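Local structure of UDP-glucose 6-dehydrogenase (3VTF) at residues 105-110 with 118-123; 113-118 with 145-150; 101-106 with 138-143. The protein probably catalyses the two-step, NAD+-dependent oxidation of UDP-alpha-D-glucose to UDP-alpha-D-glucuronate, with two NAD+ reduced for each sugar. One frame throughout, in Å; residues are numbered along the deposited sequence.

Contact 1: 105-110 with 118-123; sequences VGTPPA and RYVEAA
Val-105 rests its CG2 methyl on the first turn of helix 118-134, in the dip between Tyr-119, Val-120 and Ala-123. The apolar contacts radiate from this one branch: CG2 lies 3.8 Å from Tyr-119 CB and 3.9 Å from Val-120 CG2, with Ala-123 CB a little farther off. It also presses on the helix backbone, 3.5 Å from Tyr-119 O. With chi1 at -61°, CG2 sits between the backbone N and the carbonyl carbon of Val-105, which turns this methyl to the helix. Farther along the loop Thr-107 uses its methyl, CG2 meeting Val-120 CG2 at 3.6 Å in an oblique crossing, while its OG1 is hydrogen-bonded to Thr-145 O. Pro-108 extends the apolar contact to the tyrosine ring. It crosses Tyr-119 at about a right angle and brings CG to 3.6 Å from Tyr-119 CE2, approaching the ring obliquely. Tyr-119 CG stands beside its own backbone N (chi1 -55°), a setting that folds the ring back toward the start of the helix and so toward the proline.

The polar link is made by a water. It donates to Gly-106 O at 2.9 Å and accepts from Val-120 N at 3.0 Å, so a first-turn amide, which has no helical carbonyl four residues back to bind, is tied to the loop. Gly-106 O also lies against Tyr-119 CB.

Thr-107 is a predicted NAD+-binding residue, and its carbonyl accepts from Lys-287, another predicted one. The loop thus leaves strand 100-103, passes the probable cofactor site and is pinned to the helix that follows it, while Val-120 reaches across to Val-155 of helix 151-160.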
loop_
_atom_site.group_PDB
_atom_site.type_symbol
_atom_site.label_atom_id
_atom_site.label_comp_id
_atom_site.label_asym_id
_atom_site.label_seq_id
_atom_site.Cartn_x
_atom_site.Cartn_y
_atom_site.Cartn_z
ATOM N N VAL A 105 -27.882 -3.700 -5.829
ATOM C CA VAL A 105 -28.270 -2.339 -6.260
ATOM C C VAL A 105 -27.200 -1.329 -5.834
ATOM O O VAL A 105 -26.262 -1.631 -5.032
ATOM C CB VAL A 105 -29.619 -1.970 -5.620
ATOM C CG1 VAL A 105 -30.623 -2.983 -6.134
ATOM C CG2 VAL A 105 -29.555 -2.140 -4.071
ATOM N N GLY A 106 -27.292 -0.121 -6.382
ATOM C CA GLY A 106 -26.209 0.856 -6.089
ATOM C C GLY A 106 -26.179 1.400 -4.650
ATOM O O GLY A 106 -27.168 1.290 -3.850
ATOM N N THR A 107 -25.038 1.909 -4.235
ATOM C CA THR A 107 -24.933 2.620 -2.966
ATOM C C THR A 107 -24.183 3.939 -3.337
ATOM O O THR A 107 -22.992 4.155 -2.910
ATOM C CB THR A 107 -24.133 1.873 -1.834
ATOM O OG1 THR A 107 -22.957 1.250 -2.411
ATOM C CG2 THR A 107 -25.039 0.714 -1.205
ATOM N N PRO A 108 -24.869 4.855 -4.050
ATOM C CA PRO A 108 -24.234 6.147 -4.350
ATOM C C PRO A 108 -23.985 7.018 -3.148
ATOM O O PRO A 108 -24.496 6.727 -2.043
ATOM C CB PRO A 108 -25.250 6.843 -5.354
ATOM C CG PRO A 108 -26.558 6.304 -4.917
ATOM C CD PRO A 108 -26.282 4.834 -4.446
ATOM N N PRO A 109 -23.171 8.088 -3.309
ATOM C CA PRO A 109 -22.939 8.952 -2.136
ATOM C C PRO A 109 -24.263 9.653 -1.762
ATOM O O PRO A 109 -25.020 10.014 -2.664
ATOM C CB PRO A 109 -21.890 9.944 -2.598
ATOM C CG PRO A 109 -21.842 9.903 -4.093
ATOM C CD PRO A 109 -22.347 8.488 -4.476
ATOM N N ALA A 110 -24.545 9.774 -0.476
ATOM C CA ALA A 110 -25.622 10.709 -0.002
ATOM C C ALA A 110 -25.089 12.177 -0.076
ATOM O O ALA A 110 -23.865 12.439 -0.302
ATOM C CB ALA A 110 -26.002 10.357 1.445
ATOM N N ARG A 118 -30.721 3.805 0.711
ATOM C CA ARG A 118 -32.155 3.654 0.324
ATOM C C ARG A 118 -32.406 2.599 -0.717
ATOM O O ARG A 118 -33.413 1.905 -0.636
ATOM C CB ARG A 118 -32.703 4.998 -0.213
ATOM C CG ARG A 118 -32.867 6.113 0.848
ATOM C CD ARG A 118 -33.337 7.388 0.088
ATOM N NE ARG A 118 -32.303 7.762 -0.917
ATOM C CZ ARG A 118 -32.574 8.212 -2.111
ATOM N NH1 ARG A 118 -33.863 8.399 -2.480
ATOM N NH2 ARG A 118 -31.573 8.423 -2.963
ATOM N N TYR A 119 -31.512 2.431 -1.717
ATOM C CA TYR A 119 -31.709 1.387 -2.742
ATOM C C TYR A 119 -31.618 -0.011 -2.136
ATOM O O TYR A 119 -32.421 -0.914 -2.484
ATOM C CB TYR A 119 -30.635 1.519 -3.889
ATOM C CG TYR A 119 -30.620 2.928 -4.528
ATOM C CD1 TYR A 119 -31.371 3.165 -5.669
ATOM C CD2 TYR A 119 -29.932 3.994 -3.952
ATOM C CE1 TYR A 119 -31.424 4.428 -6.264
ATOM C CE2 TYR A 119 -30.002 5.246 -4.525
ATOM C CZ TYR A 119 -30.765 5.466 -5.671
ATOM O OH TYR A 119 -30.799 6.737 -6.268
ATOM N N VAL A 120 -30.598 -0.214 -1.266
ATOM C CA VAL A 120 -30.455 -1.503 -0.555
ATOM C C VAL A 120 -31.697 -1.753 0.375
ATOM O O VAL A 120 -32.208 -2.874 0.430
ATOM C CB VAL A 120 -29.162 -1.448 0.312
ATOM C CG1 VAL A 120 -29.052 -2.637 1.331
ATOM C CG2 VAL A 120 -27.899 -1.409 -0.632
ATOM N N GLU A 121 -32.157 -0.696 1.061
ATOM C CA GLU A 121 -33.297 -0.908 1.979
ATOM C C GLU A 121 -34.550 -1.347 1.197
ATOM O O GLU A 121 -35.232 -2.273 1.603
ATOM C CB GLU A 121 -33.582 0.351 2.819
ATOM C CG GLU A 121 -34.877 0.150 3.625
ATOM C CD GLU A 121 -35.144 1.212 4.645
ATOM O OE1 GLU A 121 -34.384 2.167 4.707
ATOM O OE2 GLU A 121 -36.106 1.025 5.449
ATOM N N ALA A 122 -34.823 -0.712 0.069
ATOM C CA ALA A 122 -36.000 -1.090 -0.768
ATOM C C ALA A 122 -35.848 -2.453 -1.316
ATOM O O ALA A 122 -36.820 -3.229 -1.397
ATOM C CB ALA A 122 -36.264 -0.070 -1.919
ATOM N N ALA A 123 -34.597 -2.861 -1.682
ATOM C CA ALA A 123 -34.448 -4.188 -2.238
ATOM C C ALA A 123 -34.669 -5.197 -1.087
ATOM O O ALA A 123 -35.244 -6.243 -1.315
ATOM C CB ALA A 123 -33.001 -4.358 -2.767
HETATM O O HOH W 1 -28.499 1.949 -1.394
#

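Contact 2: 113-118 with 145-150; sequences GSADLR and TVPPGT
Two loops at the C-terminal ends of the parallel strands 100-103 and 139-142 come together beside the probable NAD+ site that includes Thr-145, and there Leu-117 CD2 meets the ring of Pro-147 at CD, 3.8 Å away. The leucine methyls divide the work. CD2 also touches Val-146 CG1 at 3.8 Å, the side chains crossing at about a right angle; CD1 reaches Thr-150 tip to tip, 3.8 Å from its OG1. Ala-115 adds its CB against the same proline ring, 3.8 Å from Pro-147 CG.

Each loop is braced from within. In 145-150, the backbone bond from Thr-150 N to Pro-147 O closes a type II beta turn, and Thr-150 OG1 donates to the same oxygen at 2.7 Å, which fixes the hydroxyl that Leu-117 packs on. In 113-118, Asp-116 OD1 takes Arg-118 N in an Asx turn. It also meets Arg-118 NE, while OD2 receives Arg-118 NH2 at 2.6 Å through its syn lone pair, so the guanidinium grips the carboxylate side-on with two nitrogens. Leu-117, the N-cap residue, lies between the two. Phe-295 and Tyr-229 also pack on Pro-147. Loops clustered over C-terminal strand ends are typical of a Rossmann-type dinucleotide-binding domain.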
loop_
_atom_site.group_PDB
_atom_site.type_symbol
_atom_site.label_atom_id
_atom_site.label_comp_id
_atom_site.label_asym_id
_atom_site.label_seq_id
_atom_site.Cartn_x
_atom_site.Cartn_y
_atom_site.Cartn_z
ATOM N N GLY A 113 -21.949 12.903 1.684
ATOM C CA GLY A 113 -20.869 11.913 1.328
ATOM C C GLY A 113 -20.977 10.499 1.936
ATOM O O GLY A 113 -20.282 9.568 1.478
ATOM N N SER A 114 -21.815 10.296 2.967
ATOM C CA SER A 114 -21.996 8.932 3.521
ATOM C C SER A 114 -22.682 8.019 2.480
ATOM O O SER A 114 -23.212 8.451 1.451
ATOM C CB SER A 114 -22.750 8.942 4.891
ATOM O OG SER A 114 -24.074 9.351 4.657
ATOM N N ALA A 115 -22.665 6.726 2.738
ATOM C CA ALA A 115 -23.336 5.836 1.804
ATOM C C ALA A 115 -24.879 6.084 1.840
ATOM O O ALA A 115 -25.480 6.037 2.906
ATOM C CB ALA A 115 -23.081 4.346 2.158
ATOM N N ASP A 116 -25.486 6.206 0.675
ATOM C CA ASP A 116 -26.960 6.291 0.519
ATOM C C ASP A 116 -27.409 4.823 0.522
ATOM O O ASP A 116 -27.251 4.133 -0.468
ATOM C CB ASP A 116 -27.304 6.872 -0.865
ATOM C CG ASP A 116 -28.843 6.984 -1.106
ATOM O OD1 ASP A 116 -29.635 6.387 -0.391
ATOM O OD2 ASP A 116 -29.238 7.687 -2.001
ATOM N N LEU A 117 -28.122 4.420 1.552
ATOM C CA LEU A 117 -28.623 3.028 1.663
ATOM C C LEU A 117 -30.115 2.802 1.305
ATOM O O LEU A 117 -30.697 1.689 1.511
ATOM C CB LEU A 117 -28.336 2.463 3.083
ATOM C CG LEU A 117 -26.795 2.387 3.360
ATOM C CD1 LEU A 117 -26.616 1.976 4.827
ATOM C CD2 LEU A 117 -26.073 1.418 2.386
ATOM N N ARG A 118 -30.721 3.805 0.711
ATOM C CA ARG A 118 -32.155 3.654 0.324
ATOM C C ARG A 118 -32.406 2.599 -0.717
ATOM O O ARG A 118 -33.413 1.905 -0.636
ATOM C CB ARG A 118 -32.703 4.998 -0.213
ATOM C CG ARG A 118 -32.867 6.113 0.848
ATOM C CD ARG A 118 -33.337 7.388 0.088
ATOM N NE ARG A 118 -32.303 7.762 -0.917
ATOM C CZ ARG A 118 -32.574 8.212 -2.111
ATOM N NH1 ARG A 118 -33.863 8.399 -2.480
ATOM N NH2 ARG A 118 -31.573 8.423 -2.963
ATOM N N THR A 145 -21.872 -2.637 -1.937
ATOM C CA THR A 145 -20.937 -2.091 -1.022
ATOM C C THR A 145 -21.642 -1.281 0.036
ATOM O O THR A 145 -22.228 -0.236 -0.283
ATOM C CB THR A 145 -19.882 -1.208 -1.803
ATOM O OG1 THR A 145 -19.222 -2.113 -2.733
ATOM C CG2 THR A 145 -18.826 -0.684 -0.777
ATOM N N VAL A 146 -21.645 -1.799 1.267
ATOM C CA VAL A 146 -22.434 -1.208 2.314
ATOM C C VAL A 146 -21.542 -1.094 3.543
ATOM O O VAL A 146 -20.643 -1.933 3.811
ATOM C CB VAL A 146 -23.663 -2.068 2.696
ATOM C CG1 VAL A 146 -24.731 -2.096 1.627
ATOM C CG2 VAL A 146 -23.224 -3.554 3.044
ATOM N N PRO A 147 -21.769 -0.068 4.352
ATOM C CA PRO A 147 -20.948 0.066 5.553
ATOM C C PRO A 147 -21.124 -1.141 6.501
ATOM O O PRO A 147 -22.174 -1.771 6.518
ATOM C CB PRO A 147 -21.483 1.340 6.217
ATOM C CG PRO A 147 -22.215 2.135 5.102
ATOM C CD PRO A 147 -22.688 1.055 4.099
ATOM N N PRO A 148 -20.105 -1.458 7.292
ATOM C CA PRO A 148 -20.169 -2.608 8.183
ATOM C C PRO A 148 -21.302 -2.475 9.143
ATOM O O PRO A 148 -21.458 -1.401 9.730
ATOM C CB PRO A 148 -18.818 -2.528 8.950
ATOM C CG PRO A 148 -17.845 -1.898 7.881
ATOM C CD PRO A 148 -18.728 -0.879 7.174
ATOM N N GLY A 149 -22.076 -3.542 9.339
ATOM C CA GLY A 149 -23.238 -3.471 10.224
ATOM C C GLY A 149 -24.480 -3.442 9.399
ATOM O O GLY A 149 -25.552 -3.751 9.947
ATOM N N THR A 150 -24.396 -3.124 8.084
ATOM C CA THR A 150 -25.655 -2.961 7.306
ATOM C C THR A 150 -26.393 -4.296 7.109
ATOM O O THR A 150 -27.650 -4.343 7.103
ATOM C CB THR A 150 -25.329 -2.383 5.884
ATOM O OG1 THR A 150 -24.744 -1.100 6.069
ATOM C CG2 THR A 150 -26.541 -2.213 4.984
#

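Contact 3: 101-106 with 138-143; sequences TFIAVG and HLVVVK
Phe-102 lays one face of its ring over Val-141, whose CB stands 4.2 Å from the ring centroid and 23° off the normal, a CH-pi contact displaced toward the rim. The two residues are paired on adjacent parallel strands, 100-103 and 139-142, of a beta-alpha-beta unit in the Rossmann-type NAD-binding domain; helix 118-134 makes the connection. Their side chains run side by side, and Val-141 CG1 approaches Phe-102 CE1 to 3.6 Å. At the edge of the same ring, near its plane, Lys-143 CG lies 3.7 Å from Phe-102 CD1. The lysine chain then bends at chi2 and chi3 to take NZ away to Asn-173 O.

On the other side of the sheet Thr-101, Ile-103, Val-140 and Val-142 face helices. Ile-103 CD1 touches Val-140 CG1 at 3.9 Å there, and Val-140 continues the packing onto Val-127 and Val-155 of helices 118-134 and 151-160.

His-138, with CG anti to its backbone N (chi1 -155°), presents the edge of its imidazole to Thr-101 CB and sends NE2 to Val-95 O in a weak hydrogen bond. Losing the imidazole to an alanine here would probably open a gap beside Thr-101 and Ile-131 and deprive Val-95 O of that donor. Thr-101 OG1 is held by Ser-25 OG of the strand on its far side.

The backbones form a regular parallel ladder. Thr-101 N donates to Leu-139 O, Val-141 N to Thr-101 O, and Lys-143 N to Ile-103 O at 2.7 Å, the last from a lysine just beyond strand 139-142. Between them Ile-103 N meets Val-141 O at 2.6 Å with an N-H...O angle of 171°, and the same oxygen is approached by Phe-102 CA at 3.3 Å.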
loop_
_atom_site.group_PDB
_atom_site.type_symbol
_atom_site.label_atom_id
_atom_site.label_comp_id
_atom_site.label_asym_id
_atom_site.label_seq_id
_atom_site.Cartn_x
_atom_site.Cartn_y
_atom_site.Cartn_z
ATOM N N THR A 101 -31.196 -14.581 -2.611
ATOM C CA THR A 101 -31.295 -13.381 -3.477
ATOM C C THR A 101 -30.009 -12.561 -3.231
ATOM O O THR A 101 -29.682 -12.251 -2.063
ATOM C CB THR A 101 -32.485 -12.502 -3.069
ATOM O OG1 THR A 101 -33.677 -13.254 -3.342
ATOM C CG2 THR A 101 -32.539 -11.119 -3.885
ATOM N N PHE A 102 -29.253 -12.303 -4.311
ATOM C CA PHE A 102 -28.122 -11.364 -4.230
ATOM C C PHE A 102 -28.592 -9.931 -4.424
ATOM O O PHE A 102 -29.103 -9.551 -5.496
ATOM C CB PHE A 102 -27.098 -11.740 -5.326
ATOM C CG PHE A 102 -26.434 -13.074 -5.003
ATOM C CD1 PHE A 102 -25.168 -13.093 -4.424
ATOM C CD2 PHE A 102 -27.075 -14.289 -5.260
ATOM C CE1 PHE A 102 -24.582 -14.279 -4.068
ATOM C CE2 PHE A 102 -26.478 -15.494 -4.898
ATOM C CZ PHE A 102 -25.240 -15.495 -4.312
ATOM N N ILE A 103 -28.395 -9.086 -3.417
ATOM C CA ILE A 103 -28.773 -7.697 -3.612
ATOM C C ILE A 103 -27.553 -7.015 -4.174
ATOM O O ILE A 103 -26.470 -6.961 -3.506
ATOM C CB ILE A 103 -29.189 -7.051 -2.268
ATOM C CG1 ILE A 103 -30.474 -7.751 -1.751
ATOM C CG2 ILE A 103 -29.306 -5.504 -2.372
ATOM C CD1 ILE A 103 -30.809 -7.285 -0.312
ATOM N N ALA A 104 -27.734 -6.406 -5.354
ATOM C CA ALA A 104 -26.599 -5.778 -6.049
ATOM C C ALA A 104 -26.955 -4.397 -6.518
ATOM O O ALA A 104 -26.399 -3.930 -7.503
ATOM C CB ALA A 104 -26.124 -6.642 -7.259
ATOM N N VAL A 105 -27.882 -3.700 -5.829
ATOM C CA VAL A 105 -28.270 -2.339 -6.260
ATOM C C VAL A 105 -27.200 -1.329 -5.834
ATOM O O VAL A 105 -26.262 -1.631 -5.032
ATOM C CB VAL A 105 -29.619 -1.970 -5.620
ATOM C CG1 VAL A 105 -30.623 -2.983 -6.134
ATOM C CG2 VAL A 105 -29.555 -2.140 -4.071
ATOM N N GLY A 106 -27.292 -0.121 -6.382
ATOM C CA GLY A 106 -26.209 0.856 -6.089
ATOM C C GLY A 106 -26.179 1.400 -4.650
ATOM O O GLY A 106 -27.168 1.290 -3.850
ATOM N N HIS A 138 -35.109 -18.653 3.330
ATOM C CA HIS A 138 -34.444 -18.020 2.186
ATOM C C HIS A 138 -33.144 -17.392 2.687
ATOM O O HIS A 138 -33.036 -17.032 3.860
ATOM C CB HIS A 138 -35.280 -16.837 1.737
ATOM C CG HIS A 138 -35.081 -16.466 0.257
ATOM N ND1 HIS A 138 -34.340 -15.386 -0.119
ATOM C CD2 HIS A 138 -35.547 -17.054 -0.920
ATOM C CE1 HIS A 138 -34.317 -15.294 -1.463
ATOM N NE2 HIS A 138 -35.055 -16.308 -1.952
ATOM N N LEU A 139 -32.155 -17.224 1.780
ATOM C CA LEU A 139 -30.932 -16.516 2.130
ATOM C C LEU A 139 -30.859 -15.158 1.473
ATOM O O LEU A 139 -31.011 -15.028 0.262
ATOM C CB LEU A 139 -29.705 -17.374 1.732
ATOM C CG LEU A 139 -28.301 -16.744 1.896
ATOM C CD1 LEU A 139 -27.966 -16.431 3.363
ATOM C CD2 LEU A 139 -27.268 -17.718 1.346
ATOM N N VAL A 140 -30.579 -14.123 2.248
ATOM C CA VAL A 140 -30.477 -12.782 1.663
ATOM C C VAL A 140 -28.958 -12.441 1.603
ATOM O O VAL A 140 -28.258 -12.433 2.652
ATOM C CB VAL A 140 -31.120 -11.776 2.635
ATOM C CG1 VAL A 140 -31.069 -10.380 2.028
ATOM C CG2 VAL A 140 -32.591 -12.224 2.877
ATOM N N VAL A 141 -28.444 -12.183 0.407
ATOM C CA VAL A 141 -26.985 -11.960 0.308
ATOM C C VAL A 141 -26.745 -10.539 -0.186
ATOM O O VAL A 141 -27.305 -10.120 -1.253
ATOM C CB VAL A 141 -26.367 -12.990 -0.718
ATOM C CG1 VAL A 141 -24.790 -12.816 -0.816
ATOM C CG2 VAL A 141 -26.731 -14.449 -0.356
ATOM N N VAL A 142 -25.918 -9.799 0.522
ATOM C CA VAL A 142 -25.683 -8.423 0.142
ATOM C C VAL A 142 -24.360 -8.365 -0.690
ATOM O O VAL A 142 -23.266 -8.624 -0.112
ATOM C CB VAL A 142 -25.532 -7.515 1.395
ATOM C CG1 VAL A 142 -25.330 -6.044 0.940
ATOM C CG2 VAL A 142 -26.745 -7.623 2.386
ATOM N N LYS A 143 -24.477 -8.048 -1.987
ATOM C CA LYS A 143 -23.253 -7.854 -2.834
ATOM C C LYS A 143 -22.893 -6.359 -2.893
ATOM O O LYS A 143 -21.768 -6.023 -3.068
ATOM C CB LYS A 143 -23.537 -8.305 -4.259
ATOM C CG LYS A 143 -23.573 -9.807 -4.442
ATOM C CD LYS A 143 -22.261 -10.431 -4.065
ATOM C CE LYS A 143 -21.230 -10.318 -5.138
ATOM N NZ LYS A 143 -20.123 -11.301 -4.717
#

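How the contacts relate
All three contacts belong to the N-terminal NAD-binding domain and follow one beta-alpha-beta unit and the loop after it. The first segments of all three precede or begin helix 118-134, which carries the second segment of contact 1; 138-143 and 145-150 follow it. Contact 1 touches both others, its centre about 8 Å from that of contact 2 and 12 Å from that of contact 3, which are about 14 Å apart. It shares Arg-118 with contact 2, and Val-105 and Gly-106 with contact 3. Ala-123 packs on Ile-103, and Pro-108 O accepts from Asp-116 N. The loops place the predicted NAD+ residues Thr-107 and Thr-145 near each other at the C-terminal ends of two inner strands.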